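Putative nucleolar GTP-binding protein 1 (Plasmodium falciparum, PDB 2QU8) binds guanine nucleotide and is probably a GTPase of the nucleolar NOG1 family, whose members act in ribosome assembly. Local coordinates at residues Ile116-Gln121 / Ile147-Ile152. Sequence-based numbering, arbitrary orientation.
Sequences IDISEQ and IGFNKI. With GDP (guanosine-5'-diphosphate), chain B.
The side chain of Lys-151 leaves with CG beside its own backbone N (chi1 -50°) and then runs extended, while Asp-117 sets its carboxylate anti to its backbone N (chi1 173°); the two meet where the lysine passes between the carboxylate and the guanine of GDP. NZ of Lys-151 forms a salt bridge 2.9 Å from OD2 of Asp-117, approaching from above the carboxylate plane, 64° out of it. Lysine suits this place because its methylenes can lie against the base, CG coming 3.4 Å from GDP C6, while its ammonium reaches the ribose, where the bond to O4' is weak. NZ is held more firmly by the backbone O of Asn-39, and a water joins it to OE1 of Gln-121.

Asp-117 is itself held by an Asx turn. Aspartate suits the spot by offering two acceptor oxygens: OD1 takes the hydroxyl of Ser-119 on the syn lone pair, OG to OD1 2.6 Å, and also the Ser-119 backbone N; OD2 adds the backbone N of Cys-122 to the lysine. These bonds should fix the carboxylate's rotation.

The strands run parallel: Gly-148 O receives Ile-116 N at 2.7 Å and Ile-116 O receives Asn-150 N at 2.8 Å; just past the strand, Asn-150 O accepts from Ile-118 N. There Ile-118 packs CG2 3.6 Å from CD2 of Phe-149, and helix 126-137 covers Ile-116 on the same face as Phe-149, apolar residues suiting this buried side. On the face bearing Asp-117, Asn-150 can donate through ND2 to Val-40 O and Thr-186 OG1 while OD1 accepts weakly from Lys-151 N. With Asp-153, which bonds GDP, Asn-Lys-Ile-Asp forms the NKxD guanine-specificity motif of P-loop GTPases, at the C-terminal end of strand 145-150.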
loop_
_atom_site.group_PDB
_atom_site.type_symbol
_atom_site.label_atom_id
_atom_site.label_comp_id
_atom_site.label_asym_id
_atom_site.label_seq_id
_atom_site.Cartn_x
_atom_site.Cartn_y
_atom_site.Cartn_z
ATOM N N ILE A 116 -7.363 -0.045 5.501
ATOM C CA ILE A 116 -8.581 -0.586 6.075
ATOM C C ILE A 116 -9.350 0.566 6.715
ATOM O O ILE A 116 -8.821 1.288 7.569
ATOM C CB ILE A 116 -8.287 -1.685 7.148
ATOM C CG1 ILE A 116 -7.581 -2.896 6.517
ATOM C CG2 ILE A 116 -9.577 -2.118 7.879
ATOM C CD1 ILE A 116 -7.057 -3.927 7.521
ATOM N N ASP A 117 -10.588 0.743 6.269
ATOM C CA ASP A 117 -11.546 1.646 6.900
ATOM C C ASP A 117 -12.162 0.955 8.132
ATOM O O ASP A 117 -13.089 0.146 8.011
ATOM C CB ASP A 117 -12.617 2.038 5.866
ATOM C CG ASP A 117 -13.761 2.849 6.458
ATOM O OD1 ASP A 117 -13.655 3.329 7.608
ATOM O OD2 ASP A 117 -14.779 3.008 5.756
ATOM N N ILE A 118 -11.630 1.267 9.320
ATOM C CA ILE A 118 -12.098 0.631 10.559
ATOM C C ILE A 118 -13.458 1.122 11.045
ATOM O O ILE A 118 -14.017 0.552 11.974
ATOM C CB ILE A 118 -11.077 0.734 11.733
ATOM C CG1 ILE A 118 -10.682 2.188 12.031
ATOM C CG2 ILE A 118 -9.882 -0.181 11.489
ATOM C CD1 ILE A 118 -10.112 2.377 13.462
ATOM N N SER A 119 -13.981 2.180 10.430
ATOM C CA SER A 119 -15.355 2.612 10.690
ATOM C C SER A 119 -16.393 1.783 9.908
ATOM O O SER A 119 -17.590 1.828 10.221
ATOM C CB SER A 119 -15.526 4.104 10.386
ATOM O OG SER A 119 -15.620 4.357 8.991
ATOM N N GLU A 120 -15.921 1.051 8.896
ATOM C CA GLU A 120 -16.741 0.197 8.014
ATOM C C GLU A 120 -17.758 0.947 7.134
ATOM O O GLU A 120 -18.578 0.317 6.464
ATOM C CB GLU A 120 -17.396 -0.955 8.792
ATOM C CG GLU A 120 -16.393 -1.927 9.387
ATOM C CD GLU A 120 -17.002 -2.886 10.399
ATOM O OE1 GLU A 120 -18.151 -2.667 10.829
ATOM O OE2 GLU A 120 -16.318 -3.858 10.774
ATOM N N GLN A 121 -17.685 2.280 7.124
ATOM C CA GLN A 121 -18.537 3.130 6.277
ATOM C C GLN A 121 -18.363 2.845 4.778
ATOM O O GLN A 121 -19.263 3.137 3.982
ATOM C CB GLN A 121 -18.292 4.619 6.569
ATOM C CG GLN A 121 -18.768 5.092 7.959
ATOM C CD GLN A 121 -18.783 6.625 8.117
ATOM O OE1 GLN A 121 -18.317 7.366 7.252
ATOM N NE2 GLN A 121 -19.324 7.093 9.230
ATOM N N ILE A 147 -0.025 -1.322 6.889
ATOM C CA ILE A 147 -1.473 -1.444 7.021
ATOM C C ILE A 147 -1.969 -0.139 7.607
ATOM O O ILE A 147 -1.602 0.226 8.729
ATOM C CB ILE A 147 -1.923 -2.626 7.938
ATOM C CG1 ILE A 147 -1.325 -3.967 7.485
ATOM C CG2 ILE A 147 -3.450 -2.695 8.019
ATOM C CD1 ILE A 147 -1.847 -4.510 6.175
ATOM N N GLY A 148 -2.777 0.578 6.833
ATOM C CA GLY A 148 -3.333 1.837 7.289
ATOM C C GLY A 148 -4.725 1.638 7.844
ATOM O O GLY A 148 -5.603 1.121 7.152
ATOM N N PHE A 149 -4.925 2.022 9.098
ATOM C CA PHE A 149 -6.262 2.039 9.681
ATOM C C PHE A 149 -6.820 3.443 9.574
ATOM O O PHE A 149 -6.399 4.352 10.287
ATOM C CB PHE A 149 -6.250 1.525 11.121
ATOM C CG PHE A 149 -5.681 0.155 11.242
ATOM C CD1 PHE A 149 -4.406 -0.037 11.749
ATOM C CD2 PHE A 149 -6.395 -0.947 10.783
ATOM C CE1 PHE A 149 -3.862 -1.319 11.834
ATOM C CE2 PHE A 149 -5.860 -2.225 10.867
ATOM C CZ PHE A 149 -4.592 -2.407 11.391
ATOM N N ASN A 150 -7.752 3.607 8.643
ATOM C CA ASN A 150 -8.295 4.908 8.307
ATOM C C ASN A 150 -9.670 5.158 8.910
ATOM O O ASN A 150 -10.341 4.231 9.356
ATOM C CB ASN A 150 -8.353 5.076 6.783
ATOM C CG ASN A 150 -8.466 6.524 6.357
ATOM O OD1 ASN A 150 -8.173 7.430 7.132
ATOM N ND2 ASN A 150 -8.884 6.750 5.115
ATOM N N LYS A 151 -10.069 6.429 8.876
ATOM C CA LYS A 151 -11.358 6.941 9.365
ATOM C C LYS A 151 -11.506 6.845 10.886
ATOM O O LYS A 151 -12.604 6.620 11.399
ATOM C CB LYS A 151 -12.558 6.322 8.617
ATOM C CG LYS A 151 -12.441 6.382 7.084
ATOM C CD LYS A 151 -13.806 6.327 6.412
ATOM C CE LYS A 151 -13.667 6.189 4.897
ATOM N NZ LYS A 151 -14.887 5.554 4.297
ATOM N N ILE A 152 -10.391 7.035 11.596
ATOM C CA ILE A 152 -10.375 7.004 13.071
ATOM C C ILE A 152 -11.230 8.113 13.700
ATOM O O ILE A 152 -11.546 8.055 14.889
ATOM C CB ILE A 152 -8.933 7.079 13.650
ATOM C CG1 ILE A 152 -8.264 8.397 13.237
ATOM C CG2 ILE A 152 -8.121 5.846 13.243
ATOM C CD1 ILE A 152 -6.934 8.663 13.876
HETATM P PB GDP B . -11.305 5.418 -2.198
HETATM O O1B GDP B . -12.456 4.956 -3.077
HETATM O O2B GDP B . -10.608 4.205 -1.645
HETATM O O3B GDP B . -10.369 6.174 -3.087
HETATM O O3A GDP B . -11.855 6.316 -0.990
HETATM P PA GDP B . -12.167 7.903 -1.085
HETATM O O1A GDP B . -12.869 8.222 -2.392
HETATM O O2A GDP B . -10.909 8.704 -0.941
HETATM O "O5'" GDP B . -13.148 8.072 0.165
HETATM C "C5'" GDP B . -14.460 7.489 0.130
HETATM C "C4'" GDP B . -15.410 8.269 1.027
HETATM O "O4'" GDP B . -14.874 8.312 2.357
HETATM C "C3'" GDP B . -15.546 9.721 0.589
HETATM O "O3'" GDP B . -16.884 10.156 0.830
HETATM C "C2'" GDP B . -14.590 10.453 1.504
HETATM O "O2'" GDP B . -14.924 11.834 1.641
HETATM C "C1'" GDP B . -14.736 9.666 2.793
HETATM N N9 GDP B . -13.560 9.701 3.682
HETATM C C8 GDP B . -12.270 9.681 3.289
HETATM N N7 GDP B . -11.445 9.696 4.364
HETATM C C5 GDP B . -12.217 9.723 5.469
HETATM C C6 GDP B . -11.982 9.740 6.932
HETATM O O6 GDP B . -10.812 9.742 7.378
HETATM N N1 GDP B . -13.052 9.769 7.747
HETATM C C2 GDP B . -14.319 9.770 7.281
HETATM N N2 GDP B . -15.347 9.792 8.169
HETATM N N3 GDP B . -14.601 9.744 5.949
HETATM C C4 GDP B . -13.612 9.716 5.014
HETATM O O HOH W 1 -16.775 7.672 5.210
HETATM O O HOH W 2 -17.590 5.685 2.582
#